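Local coordinates for ribulose bisphosphate carboxylase (Pyrococcus horikoshii, PDB 2D69), which probably catalyses the carboxylation of ribulose 1,5-bisphosphate to two molecules of 3-phosphoglycerate, as part of an archaeal pathway of AMP degradation, at residues V167-A171 / E201-L206; E222-T228 / G246-D252; H311-A315 / I326-N330. All coordinates share one frame; numbering follows the deposited sequence.

Interaction 1: V167-A171 / E201-L206; sequences VEEYA and ERVRKL. With SO4 (sulfate ion), chain I.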
ATOM      1  N   VAL A 167      23.101  23.199 -15.044  1.00 17.98           N
ATOM      2  CA  VAL A 167      22.261  23.598 -13.941  1.00 18.00           C
ATOM      3  C   VAL A 167      22.828  24.874 -13.357  1.00 17.63           C
ATOM      4  O   VAL A 167      22.091  25.831 -13.122  1.00 18.17           O
ATOM      5  CB  VAL A 167      22.126  22.435 -12.903  1.00 17.82           C
ATOM      6  CG1 VAL A 167      21.454  22.872 -11.691  1.00 20.19           C
ATOM      7  CG2 VAL A 167      21.338  21.256 -13.571  1.00 18.62           C
ATOM      8  N   GLU A 168      24.140  24.916 -13.179  1.00 17.52           N
ATOM      9  CA  GLU A 168      24.797  26.076 -12.578  1.00 17.42           C
ATOM     10  C   GLU A 168      24.690  27.331 -13.452  1.00 16.76           C
ATOM     11  O   GLU A 168      24.469  28.418 -12.969  1.00 14.78           O
ATOM     12  CB  GLU A 168      26.281  25.777 -12.329  1.00 18.26           C
ATOM     13  CG  GLU A 168      27.006  26.861 -11.538  1.00 24.35           C
ATOM     14  CD  GLU A 168      26.269  27.246 -10.246  1.00 32.18           C
ATOM     15  OE1 GLU A 168      26.199  28.450  -9.902  1.00 38.37           O
ATOM     16  OE2 GLU A 168      25.724  26.340  -9.572  1.00 38.56           O
ATOM     17  N   GLU A 169      24.839  27.158 -14.760  1.00 15.98           N
ATOM     18  CA  GLU A 169      24.831  28.299 -15.672  1.00 15.85           C
ATOM     19  C   GLU A 169      23.393  28.817 -15.725  1.00 15.49           C
ATOM     20  O   GLU A 169      23.152  30.012 -15.799  1.00 14.40           O
ATOM     21  CB  GLU A 169      25.305  27.891 -17.062  1.00 15.91           C
ATOM     22  CG  GLU A 169      26.770  27.478 -17.219  1.00 17.78           C
ATOM     23  CD  GLU A 169      27.043  26.671 -18.508  1.00 17.05           C
ATOM     24  OE1 GLU A 169      26.150  25.994 -19.045  1.00 18.95           O
ATOM     25  OE2 GLU A 169      28.169  26.703 -19.021  1.00 18.94           O
ATOM     26  N   TYR A 170      22.417  27.901 -15.664  1.00 14.86           N
ATOM     27  CA  TYR A 170      21.023  28.300 -15.725  1.00 14.81           C
ATOM     28  C   TYR A 170      20.659  29.064 -14.450  1.00 15.23           C
ATOM     29  O   TYR A 170      19.967  30.060 -14.517  1.00 15.45           O
ATOM     30  CB  TYR A 170      20.113  27.099 -15.883  1.00 15.21           C
ATOM     31  CG  TYR A 170      18.841  27.320 -16.641  1.00 14.83           C
ATOM     32  CD1 TYR A 170      18.878  27.626 -17.993  1.00 18.07           C
ATOM     33  CD2 TYR A 170      17.586  27.183 -16.032  1.00 16.64           C
ATOM     34  CE1 TYR A 170      17.729  27.811 -18.736  1.00 16.98           C
ATOM     35  CE2 TYR A 170      16.395  27.342 -16.807  1.00 17.61           C
ATOM     36  CZ  TYR A 170      16.497  27.662 -18.158  1.00 15.23           C
ATOM     37  OH  TYR A 170      15.388  27.802 -19.001  1.00 18.81           O
ATOM     38  N   ALA A 171      21.182  28.618 -13.309  1.00 15.87           N
ATOM     39  CA  ALA A 171      20.984  29.320 -12.036  1.00 16.88           C
ATOM     40  C   ALA A 171      21.473  30.746 -12.101  1.00 17.03           C
ATOM     41  O   ALA A 171      20.874  31.643 -11.494  1.00 17.55           O
ATOM     42  CB  ALA A 171      21.673  28.580 -10.898  1.00 16.40           C
ATOM     43  N   GLU A 201      17.674  17.912 -10.689  1.00 13.99           N
ATOM     44  CA  GLU A 201      18.794  18.773 -10.264  1.00 14.60           C
ATOM     45  C   GLU A 201      18.457  20.235 -10.542  1.00 14.00           C
ATOM     46  O   GLU A 201      18.694  21.092  -9.723  1.00 12.58           O
ATOM     47  CB  GLU A 201      20.086  18.351 -10.954  1.00 15.11           C
ATOM     48  CG  GLU A 201      20.570  16.960 -10.540  1.00 17.07           C
ATOM     49  CD  GLU A 201      21.816  16.481 -11.305  1.00 17.31           C
ATOM     50  OE1 GLU A 201      22.029  15.225 -11.281  1.00 15.38           O
ATOM     51  OE2 GLU A 201      22.571  17.339 -11.898  1.00 14.65           O
ATOM     52  N   ARG A 202      17.840  20.506 -11.685  1.00 13.30           N
ATOM     53  CA  ARG A 202      17.390  21.858 -11.994  1.00 13.93           C
ATOM     54  C   ARG A 202      16.337  22.352 -10.984  1.00 15.19           C
ATOM     55  O   ARG A 202      16.491  23.460 -10.439  1.00 14.43           O
ATOM     56  CB  ARG A 202      16.818  21.926 -13.395  1.00 13.56           C
ATOM     57  CG  ARG A 202      16.626  23.346 -13.874  1.00 12.51           C
ATOM     58  CD  ARG A 202      16.486  23.413 -15.359  1.00 12.20           C
ATOM     59  NE  ARG A 202      15.152  23.097 -15.865  1.00 10.14           N
ATOM     60  CZ  ARG A 202      14.876  22.022 -16.599  1.00 12.06           C
ATOM     61  NH1 ARG A 202      15.799  21.090 -16.806  1.00 11.45           N
ATOM     62  NH2 ARG A 202      13.682  21.911 -17.135  1.00 12.73           N
ATOM     63  N   VAL A 203      15.323  21.536 -10.657  1.00 15.53           N
ATOM     64  CA  VAL A 203      14.354  21.988  -9.637  1.00 16.76           C
ATOM     65  C   VAL A 203      14.972  22.279  -8.303  1.00 16.25           C
ATOM     66  O   VAL A 203      14.681  23.300  -7.673  1.00 16.05           O
ATOM     67  CB  VAL A 203      13.063  21.099  -9.429  1.00 19.00           C
ATOM     68  CG1 VAL A 203      12.663  20.356 -10.654  1.00 18.03           C
ATOM     69  CG2 VAL A 203      13.173  20.174  -8.279  1.00 23.70           C
ATOM     70  N   ARG A 204      15.810  21.393  -7.807  1.00 16.50           N
ATOM     71  CA  ARG A 204      16.468  21.673  -6.515  1.00 16.73           C
ATOM     72  C   ARG A 204      17.197  22.982  -6.542  1.00 16.14           C
ATOM     73  O   ARG A 204      17.091  23.804  -5.591  1.00 16.46           O
ATOM     74  CB  ARG A 204      17.423  20.567  -6.157  1.00 16.57           C
ATOM     75  CG  ARG A 204      16.714  19.256  -5.846  1.00 21.04           C
ATOM     76  CD  ARG A 204      17.712  18.144  -5.621  1.00 22.75           C
ATOM     77  NE  ARG A 204      17.156  16.824  -5.603  1.00 24.62           N
ATOM     78  CZ  ARG A 204      17.719  15.760  -6.189  1.00 28.59           C
ATOM     79  NH1 ARG A 204      18.838  15.848  -6.945  1.00 26.87           N
ATOM     80  NH2 ARG A 204      17.109  14.595  -6.060  1.00 30.76           N
ATOM     81  N   LYS A 205      17.964  23.226  -7.599  1.00 13.39           N
ATOM     82  CA  LYS A 205      18.767  24.458  -7.601  1.00 14.29           C
ATOM     83  C   LYS A 205      17.958  25.719  -7.829  1.00 13.75           C
ATOM     84  O   LYS A 205      18.110  26.687  -7.114  1.00 14.19           O
ATOM     85  CB  LYS A 205      19.907  24.365  -8.622  1.00 14.79           C
ATOM     86  CG  LYS A 205      20.856  25.557  -8.730  1.00 16.33           C
ATOM     87  CD  LYS A 205      21.650  25.787  -7.453  1.00 17.14           C
ATOM     88  CE  LYS A 205      22.598  26.959  -7.636  1.00 20.12           C
ATOM     89  NZ  LYS A 205      23.477  27.184  -6.404  1.00 21.02           N
ATOM     90  N   LEU A 206      17.094  25.719  -8.830  1.00 14.00           N
ATOM     91  CA  LEU A 206      16.490  26.975  -9.285  1.00 14.26           C
ATOM     92  C   LEU A 206      15.495  27.559  -8.304  1.00 13.41           C
ATOM     93  O   LEU A 206      15.344  28.779  -8.223  1.00 13.28           O
ATOM     94  CB  LEU A 206      15.837  26.795 -10.644  1.00 13.87           C
ATOM     95  CG  LEU A 206      16.722  27.051 -11.856  1.00 16.55           C
ATOM     96  CD1 LEU A 206      16.942  28.513 -12.011  1.00 15.92           C
ATOM     97  CD2 LEU A 206      18.066  26.280 -11.728  1.00 20.15           C
TER
HETATM   98  S   SO4 I1005      21.423  30.204  -4.428  1.00131.79           S
HETATM   99  O1  SO4 I1005      22.243  30.673  -3.317  1.00132.46           O
HETATM  100  O2  SO4 I1005      21.247  31.292  -5.388  1.00131.75           O
HETATM  101  O3  SO4 I1005      22.066  29.049  -5.051  1.00131.55           O
HETATM  102  O4  SO4 I1005      20.124  29.802  -3.905  1.00132.73           O
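Val167 and Lys205 meet where two neighbouring helices of the outer layer of the alpha/beta barrel pack together, their axes running the same general way at 35°. Val167 CG1, anti to the backbone N (chi1 171°), lies 3.7 Å from Lys205 CB, while CG2 rests on the backbone N of Arg202 at 4.0 Å. Lys205 then bends at its second torsion and runs across Ala171, whose CB is 3.8 Å from Lys205 CG. The aliphatic stem is thus used as packing, and the ammonium is carried past the apolar part of the contact. There Lys205 NZ gives a hydrogen bond of 2.7 Å to O3 of a sulfate ion, probably from the crystallisation liquor, and forms only a long salt bridge with Glu168 OE2 at 4.0 Å. Leu206 CG approaches the edge of the Tyr170 ring, 4.3 Å from CD2, and Arg202 CD passes the same ring obliquely. The polar ends of Tyr170 and Arg202 turn elsewhere, Tyr170 OH to Asp187 and the Arg202 guanidinium to Asp187 and the carbonyl of Thr192. Strands 184-186 and 222-224 lie beneath, with Leu185 and Tyr223 packed against both Tyr170 and Leu206.

Interaction 2: E222-T228 / G246-D252; sequences EYLINIT and GQYVMID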
ATOM      1  N   GLU A 222       8.513  33.361 -10.039  1.00 13.04           N
ATOM      2  CA  GLU A 222       8.051  32.038 -10.426  1.00 13.33           C
ATOM      3  C   GLU A 222       8.763  31.536 -11.666  1.00 12.41           C
ATOM      4  O   GLU A 222       9.579  32.240 -12.270  1.00 10.29           O
ATOM      5  CB  GLU A 222       6.532  32.002 -10.581  1.00 13.53           C
ATOM      6  CG  GLU A 222       5.889  31.346  -9.386  1.00 14.69           C
ATOM      7  CD  GLU A 222       6.239  29.861  -9.216  1.00 16.30           C
ATOM      8  OE1 GLU A 222       6.630  29.172 -10.190  1.00 15.83           O
ATOM      9  OE2 GLU A 222       6.075  29.367  -8.087  1.00 13.24           O
ATOM     10  N   TYR A 223       8.440  30.295 -12.015  1.00 13.09           N
ATOM     11  CA  TYR A 223       9.224  29.525 -12.963  1.00 13.59           C
ATOM     12  C   TYR A 223       8.299  28.623 -13.763  1.00 12.76           C
ATOM     13  O   TYR A 223       7.744  27.674 -13.227  1.00 13.80           O
ATOM     14  CB  TYR A 223      10.261  28.676 -12.191  1.00 13.66           C
ATOM     15  CG  TYR A 223      11.248  27.905 -13.052  1.00 12.41           C
ATOM     16  CD1 TYR A 223      11.351  28.128 -14.412  1.00 12.90           C
ATOM     17  CD2 TYR A 223      12.078  26.957 -12.497  1.00 13.19           C
ATOM     18  CE1 TYR A 223      12.214  27.413 -15.177  1.00 13.43           C
ATOM     19  CE2 TYR A 223      12.985  26.248 -13.271  1.00 11.60           C
ATOM     20  CZ  TYR A 223      13.040  26.459 -14.587  1.00 13.84           C
ATOM     21  OH  TYR A 223      13.918  25.743 -15.355  1.00 17.73           O
ATOM     22  N   LEU A 224       8.179  28.917 -15.044  1.00 12.56           N
ATOM     23  CA  LEU A 224       7.409  28.153 -15.964  1.00 12.02           C
ATOM     24  C   LEU A 224       8.312  27.061 -16.446  1.00 12.35           C
ATOM     25  O   LEU A 224       8.863  27.102 -17.551  1.00 12.39           O
ATOM     26  CB  LEU A 224       6.935  29.022 -17.127  1.00 13.28           C
ATOM     27  CG  LEU A 224       6.251  30.323 -16.677  1.00 12.46           C
ATOM     28  CD1 LEU A 224       5.960  31.187 -17.871  1.00 12.16           C
ATOM     29  CD2 LEU A 224       4.997  30.103 -15.884  1.00 12.28           C
ATOM     30  N   ILE A 225       8.432  26.054 -15.602  1.00 12.99           N
ATOM     31  CA  ILE A 225       9.357  24.953 -15.795  1.00 12.72           C
ATOM     32  C   ILE A 225       8.748  23.899 -16.658  1.00 12.70           C
ATOM     33  O   ILE A 225       7.624  23.466 -16.403  1.00 12.84           O
ATOM     34  CB  ILE A 225       9.804  24.426 -14.401  1.00 13.22           C
ATOM     35  CG1 ILE A 225      10.882  23.338 -14.571  1.00 15.84           C
ATOM     36  CG2 ILE A 225       8.629  23.894 -13.569  1.00 11.22           C
ATOM     37  CD1 ILE A 225      11.705  23.177 -13.344  1.00 15.19           C
ATOM     38  N   ASN A 226       9.488  23.479 -17.690  1.00 12.30           N
ATOM     39  CA  ASN A 226       8.990  22.541 -18.697  1.00 12.24           C
ATOM     40  C   ASN A 226       8.997  21.075 -18.229  1.00 12.05           C
ATOM     41  O   ASN A 226      10.033  20.452 -18.158  1.00 12.73           O
ATOM     42  CB  ASN A 226       9.837  22.693 -19.917  1.00 12.20           C
ATOM     43  CG  ASN A 226       9.279  22.014 -21.120  1.00 11.84           C
ATOM     44  OD1 ASN A 226       9.811  22.170 -22.239  1.00 21.05           O
ATOM     45  ND2 ASN A 226       8.168  21.360 -20.962  1.00 10.03           N
ATOM     46  N   ILE A 227       7.825  20.547 -17.905  1.00 13.03           N
ATOM     47  CA  ILE A 227       7.637  19.156 -17.432  1.00 13.32           C
ATOM     48  C   ILE A 227       7.224  18.226 -18.577  1.00 14.19           C
ATOM     49  O   ILE A 227       6.955  17.061 -18.368  1.00 14.37           O
ATOM     50  CB  ILE A 227       6.575  19.072 -16.347  1.00 12.78           C
ATOM     51  CG1 ILE A 227       5.192  19.436 -16.856  1.00 12.35           C
ATOM     52  CG2 ILE A 227       6.891  20.070 -15.137  1.00 10.69           C
ATOM     53  CD1 ILE A 227       4.067  18.930 -15.915  1.00 18.99           C
ATOM     54  N   THR A 228       7.153  18.760 -19.772  1.00 14.92           N
ATOM     55  CA  THR A 228       6.735  17.983 -20.937  1.00 14.30           C
ATOM     56  C   THR A 228       7.570  16.685 -21.042  1.00 15.52           C
ATOM     57  O   THR A 228       8.788  16.692 -20.837  1.00 11.97           O
ATOM     58  CB  THR A 228       6.930  18.799 -22.190  1.00 14.98           C
ATOM     59  OG1 THR A 228       6.211  20.015 -22.110  1.00 12.72           O
ATOM     60  CG2 THR A 228       6.381  18.099 -23.419  1.00 16.46           C
ATOM     61  N   GLY A 246       7.061  25.208  -5.951  1.00 14.02           N
ATOM     62  CA  GLY A 246       6.609  25.852  -7.170  1.00 14.33           C
ATOM     63  C   GLY A 246       5.112  25.895  -7.300  1.00 14.17           C
ATOM     64  O   GLY A 246       4.404  24.993  -6.812  1.00 14.06           O
ATOM     65  N   GLN A 247       4.610  26.916  -7.991  1.00 14.19           N
ATOM     66  CA  GLN A 247       3.183  27.020  -8.278  1.00 14.36           C
ATOM     67  C   GLN A 247       2.822  26.993  -9.737  1.00 13.49           C
ATOM     68  O   GLN A 247       1.663  27.215 -10.066  1.00 13.56           O
ATOM     69  CB  GLN A 247       2.551  28.256  -7.607  1.00 14.60           C
ATOM     70  CG  GLN A 247       2.754  28.281  -6.091  1.00 15.84           C
ATOM     71  CD  GLN A 247       2.079  29.461  -5.327  1.00 19.59           C
ATOM     72  OE1 GLN A 247       2.716  30.501  -5.112  1.00 18.69           O
ATOM     73  NE2 GLN A 247       0.836  29.255  -4.844  1.00 13.80           N
ATOM     74  N   TYR A 248       3.789  26.734 -10.617  1.00 13.83           N
ATOM     75  CA  TYR A 248       3.563  26.644 -12.065  1.00 13.11           C
ATOM     76  C   TYR A 248       4.306  25.470 -12.724  1.00 12.58           C
ATOM     77  O   TYR A 248       5.412  25.142 -12.362  1.00 13.45           O
ATOM     78  CB  TYR A 248       4.143  27.899 -12.728  1.00 12.55           C
ATOM     79  CG  TYR A 248       3.338  29.174 -12.972  1.00 12.39           C
ATOM     80  CD1 TYR A 248       3.677  30.388 -12.306  1.00 11.66           C
ATOM     81  CD2 TYR A 248       2.392  29.236 -13.942  1.00 12.52           C
ATOM     82  CE1 TYR A 248       3.072  31.586 -12.656  1.00 12.65           C
ATOM     83  CE2 TYR A 248       1.744  30.426 -14.258  1.00 13.62           C
ATOM     84  CZ  TYR A 248       2.098  31.599 -13.619  1.00 11.52           C
ATOM     85  OH  TYR A 248       1.487  32.754 -13.989  1.00 13.43           O
ATOM     86  N   VAL A 249       3.672  24.841 -13.702  1.00 12.35           N
ATOM     87  CA  VAL A 249       4.358  23.988 -14.662  1.00 12.53           C
ATOM     88  C   VAL A 249       3.967  24.432 -16.046  1.00 13.77           C
ATOM     89  O   VAL A 249       2.848  24.926 -16.269  1.00 14.20           O
ATOM     90  CB  VAL A 249       4.026  22.485 -14.432  1.00 11.94           C
ATOM     91  CG1 VAL A 249       4.446  22.089 -13.061  1.00 12.84           C
ATOM     92  CG2 VAL A 249       2.526  22.192 -14.564  1.00  9.68           C
ATOM     93  N   MET A 250       4.876  24.187 -16.996  1.00 12.84           N
ATOM     94  CA  MET A 250       4.683  24.467 -18.376  1.00 13.71           C
ATOM     95  C   MET A 250       4.544  23.130 -19.099  1.00 13.13           C
ATOM     96  O   MET A 250       5.296  22.181 -18.842  1.00 13.80           O
ATOM     97  CB  MET A 250       5.887  25.223 -18.933  1.00 13.47           C
ATOM     98  CG  MET A 250       6.043  25.104 -20.495  1.00 18.33           C
ATOM     99  SD  MET A 250       7.383  26.208 -21.025  1.00 24.47           S
ATOM    100  CE  MET A 250       7.869  25.348 -22.405  1.00 20.11           C
ATOM    101  N   ILE A 251       3.569  23.053 -19.967  1.00 13.12           N
ATOM    102  CA  ILE A 251       3.361  21.860 -20.762  1.00 14.01           C
ATOM    103  C   ILE A 251       3.248  22.297 -22.219  1.00 15.06           C
ATOM    104  O   ILE A 251       2.520  23.223 -22.519  1.00 16.95           O
ATOM    105  CB  ILE A 251       2.090  21.124 -20.316  1.00 13.52           C
ATOM    106  CG1 ILE A 251       2.167  20.698 -18.833  1.00 16.32           C
ATOM    107  CG2 ILE A 251       1.864  19.879 -21.149  1.00 16.85           C
ATOM    108  CD1 ILE A 251       0.887  20.053 -18.296  1.00 19.00           C
ATOM    109  N   ASP A 252       3.967  21.622 -23.097  1.00 15.32           N
ATOM    110  CA  ASP A 252       3.829  21.721 -24.528  1.00 16.96           C
ATOM    111  C   ASP A 252       2.558  20.914 -24.910  1.00 15.69           C
ATOM    112  O   ASP A 252       2.628  19.712 -25.124  1.00 15.41           O
ATOM    113  CB  ASP A 252       5.033  21.124 -25.315  1.00 16.89           C
ATOM    114  CG  ASP A 252       6.391  21.801 -25.040  1.00 22.29           C
ATOM    115  OD1 ASP A 252       6.426  22.928 -24.453  1.00 24.02           O
ATOM    116  OD2 ASP A 252       7.506  21.257 -25.398  1.00 25.56           O
TER
HETATM  117  O   HOH W   1       6.885  26.449 -10.379  1.00 20.93           O
HETATM  118  O   HOH W   2       5.348  30.538  -5.648  1.00 30.87           O
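Glu222 folds back at its second torsion (chi2 -65°), which brings its carboxylate to the backbone of Gln247, and Leu224, with CG anti to its carbonyl carbon (chi1 -51°), sets CD2 over a face of the Tyr248 ring. This methyl makes a CH-pi contact 3.5 Å from the ring centroid, while Glu222 CB meets the ring's edge, 3.7 Å from CD1. Gln247 N reaches Glu222 OE2 at 2.9 Å from above the carboxylate plane. One water joins OE2 to Gln247 OE1, and another lies between OE1 and Tyr248 N. Further along, the parallel chains share a single beta bridge: Met250 N bonds to Ile225 O at 2.9 Å, and Met250 O receives Ile227 N at 3.2 Å. The pairing ends at Thr228 OG1, which takes a nearly straight bond (170°) from Asp252 N at 2.9 Å. Ile227 wedges CG2 against Val249 CG1, facing helix 231-244, the helix that links these two barrel strands in a beta-alpha-beta unit. Cutting Glu222 back to an alanine would probably leave Gln247 N, the two bridging waters and Arg210, its salt-bridge partner, without their carboxylate. Side-chain oxygens thus replace strand pairing at both ends of the seam, a buried carboxylate beside Gln247 and a hydroxyl beside Asp252, which itself lies close to Glu189 and His278, predicted metal-binding and catalytic residues.

Interaction 3: H311-A315 / I326-N330; sequences HTGTA and IKRIN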
ATOM      1  N   HIS A 311      -0.125  30.858 -25.016  1.00 19.27           N
ATOM      2  CA  HIS A 311       0.429  31.687 -26.083  1.00 22.52           C
ATOM      3  C   HIS A 311      -0.634  31.884 -27.118  1.00 23.74           C
ATOM      4  O   HIS A 311      -1.202  30.901 -27.539  1.00 23.33           O
ATOM      5  CB  HIS A 311       1.627  30.964 -26.752  1.00 23.87           C
ATOM      6  CG  HIS A 311       2.862  30.900 -25.897  1.00 28.90           C
ATOM      7  ND1 HIS A 311       3.782  31.927 -25.846  1.00 33.22           N
ATOM      8  CD2 HIS A 311       3.347  29.925 -25.087  1.00 31.07           C
ATOM      9  CE1 HIS A 311       4.760  31.598 -25.010  1.00 33.49           C
ATOM     10  NE2 HIS A 311       4.529  30.382 -24.550  1.00 28.53           N
ATOM     11  N   THR A 312      -0.887  33.123 -27.544  1.00 25.55           N
ATOM     12  CA  THR A 312      -1.793  33.402 -28.688  1.00 27.85           C
ATOM     13  C   THR A 312      -1.223  34.163 -29.928  1.00 30.95           C
ATOM     14  O   THR A 312      -1.938  34.247 -30.932  1.00 31.80           O
ATOM     15  CB  THR A 312      -3.000  34.184 -28.208  1.00 26.60           C
ATOM     16  OG1 THR A 312      -2.544  35.355 -27.531  1.00 25.07           O
ATOM     17  CG2 THR A 312      -3.777  33.385 -27.119  1.00 28.05           C
ATOM     18  N   GLY A 313      -0.014  34.724 -29.850  1.00 35.17           N
ATOM     19  CA  GLY A 313       0.521  35.630 -30.898  1.00 39.05           C
ATOM     20  C   GLY A 313       0.617  37.109 -30.482  1.00 41.81           C
ATOM     21  O   GLY A 313       0.113  37.443 -29.423  1.00 42.75           O
ATOM     22  N   THR A 314       1.246  37.992 -31.285  1.00 45.89           N
ATOM     23  CA  THR A 314       1.333  39.465 -30.983  1.00 48.28           C
ATOM     24  C   THR A 314       1.261  40.434 -32.170  1.00 51.32           C
ATOM     25  O   THR A 314       1.346  40.009 -33.334  1.00 52.10           O
ATOM     26  CB  THR A 314       2.660  39.820 -30.323  1.00 48.63           C
ATOM     27  OG1 THR A 314       3.752  39.443 -31.187  1.00 46.66           O
ATOM     28  CG2 THR A 314       2.816  39.046 -29.048  1.00 49.55           C
ATOM     29  N   ALA A 315       1.175  41.736 -31.845  1.00 53.28           N
ATOM     30  CA  ALA A 315       1.237  42.812 -32.829  1.00 55.39           C
ATOM     31  C   ALA A 315       2.462  43.738 -32.587  1.00 57.38           C
ATOM     32  O   ALA A 315       2.514  44.624 -31.699  1.00 56.80           O
ATOM     33  CB  ALA A 315      -0.071  43.593 -32.890  1.00 55.60           C
ATOM     34  N   ILE A 326      -6.044  37.533 -33.488  1.00 24.44           N
ATOM     35  CA  ILE A 326      -5.422  37.442 -32.197  1.00 23.83           C
ATOM     36  C   ILE A 326      -6.295  38.061 -31.135  1.00 22.27           C
ATOM     37  O   ILE A 326      -6.466  37.478 -30.047  1.00 19.72           O
ATOM     38  CB  ILE A 326      -4.062  38.083 -32.205  1.00 24.46           C
ATOM     39  CG1 ILE A 326      -3.124  37.225 -33.075  1.00 26.40           C
ATOM     40  CG2 ILE A 326      -3.510  38.188 -30.746  1.00 23.99           C
ATOM     41  CD1 ILE A 326      -1.809  37.896 -33.361  1.00 29.66           C
ATOM     42  N   LYS A 327      -6.838  39.229 -31.460  1.00 20.57           N
ATOM     43  CA  LYS A 327      -7.736  39.929 -30.567  1.00 20.87           C
ATOM     44  C   LYS A 327      -8.995  39.076 -30.284  1.00 20.15           C
ATOM     45  O   LYS A 327      -9.490  39.098 -29.189  1.00 18.50           O
ATOM     46  CB  LYS A 327      -8.127  41.293 -31.146  1.00 20.66           C
ATOM     47  CG  LYS A 327      -8.936  42.149 -30.162  1.00 22.65           C
ATOM     48  CD  LYS A 327      -8.086  42.509 -28.886  1.00 24.86           C
ATOM     49  CE  LYS A 327      -8.729  43.642 -28.031  1.00 25.84           C
ATOM     50  NZ  LYS A 327     -10.115  43.283 -27.539  1.00 23.26           N
ATOM     51  N   ARG A 328      -9.496  38.337 -31.272  1.00 19.67           N
ATOM     52  CA  ARG A 328     -10.624  37.447 -31.071  1.00 21.09           C
ATOM     53  C   ARG A 328     -10.256  36.364 -30.026  1.00 20.22           C
ATOM     54  O   ARG A 328     -11.006  36.132 -29.068  1.00 19.44           O
ATOM     55  CB  ARG A 328     -11.055  36.794 -32.397  1.00 21.94           C
ATOM     56  CG  ARG A 328     -12.351  35.955 -32.324  1.00 26.86           C
ATOM     57  CD  ARG A 328     -12.754  35.221 -33.637  1.00 32.81           C
ATOM     58  NE  ARG A 328     -12.246  35.941 -34.803  1.00 39.19           N
ATOM     59  CZ  ARG A 328     -12.760  37.073 -35.295  1.00 43.45           C
ATOM     60  NH1 ARG A 328     -13.843  37.618 -34.737  1.00 46.03           N
ATOM     61  NH2 ARG A 328     -12.202  37.660 -36.363  1.00 43.93           N
ATOM     62  N   ILE A 329      -9.088  35.755 -30.193  1.00 18.39           N
ATOM     63  CA  ILE A 329      -8.664  34.723 -29.276  1.00 17.58           C
ATOM     64  C   ILE A 329      -8.531  35.259 -27.863  1.00 17.86           C
ATOM     65  O   ILE A 329      -9.028  34.620 -26.922  1.00 15.60           O
ATOM     66  CB  ILE A 329      -7.393  34.056 -29.736  1.00 17.26           C
ATOM     67  CG1 ILE A 329      -7.671  33.360 -31.075  1.00 16.96           C
ATOM     68  CG2 ILE A 329      -6.931  33.008 -28.705  1.00 17.38           C
ATOM     69  CD1 ILE A 329      -6.467  32.992 -31.859  1.00 16.11           C
ATOM     70  N   ASN A 330      -7.867  36.401 -27.693  1.00 17.14           N
ATOM     71  CA  ASN A 330      -7.638  36.935 -26.352  1.00 17.30           C
ATOM     72  C   ASN A 330      -8.953  37.303 -25.682  1.00 17.51           C
ATOM     73  O   ASN A 330      -9.102  37.100 -24.474  1.00 16.18           O
ATOM     74  CB  ASN A 330      -6.742  38.194 -26.360  1.00 16.88           C
ATOM     75  CG  ASN A 330      -5.238  37.899 -26.631  1.00 17.37           C
ATOM     76  OD1 ASN A 330      -4.399  38.805 -26.500  1.00 20.30           O
ATOM     77  ND2 ASN A 330      -4.901  36.677 -27.022  1.00 15.51           N
TER
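Thr312 and Asn330 join the start of a barrel loop to the helix that follows it, a small, mostly apolar contact with one polar link. The loop leaves the C-terminal end of strand 309-311 and, before entering helix 323-334, carries Lys318, the predicted transition-state stabiliser; it corresponds to the mobile loop 6 of the Rubisco family. Asn330 ND2 donates to Thr312 OG1 over 2.7 Å at an angle of 155°, with the oxygen practically in the amide plane. Thr312 has its OG1 between the backbone N and the carbonyl carbon (chi1 55°), which aims the hydroxyl at the helix and lets the methyl pack alongside Ile329, the two side chains running in opposite directions, CG2 to CG2 at 3.6 Å. One turn earlier, Ile326 lays its end along the loop backbone, CD1 standing 3.7 Å from Thr314 N and 3.8 Å from Gly313 C. Gly313 has a positive phi of 109°, a conformation in which a beta carbon would press against the carbonyl of Thr312 and would also run into Ile326 CD1. Pro345 of the next strand packs on both Thr312 and Asn330, and Phe363 of helix 356-363 backs Ile326 and Asn330. His311, a predicted substrate ligand, points away from the helix, and its ring meets those of His276 and His278. The amide-to-hydroxyl bond gives the buried Thr312 oxygen a donor, and with the isoleucine contacts probably helps to fix the first residues of the loop against the helix.

Overall arrangement
From the N terminus the three contacts come in series along the catalytic barrel, none nesting in or crossing another. Interaction 1 closes 29 residues that include strand 184-186, and pairs the helices on either side of it in sequence. Helix 199-217 then leads into strand 222-224, so interaction 2 opens soon afterwards; it closes over helix 231-244 and joins the two strands that complete the barrel ring. These two touch directly, Arg202 NE probably hydrogen-bonding to Tyr223 OH at 3.0 Å. Interaction 3 closes the short loop between strand 309-311 and helix 323-334. It stands apart, its nearest atoms about 6 Å from interaction 2 and about 12 Å from interaction 1.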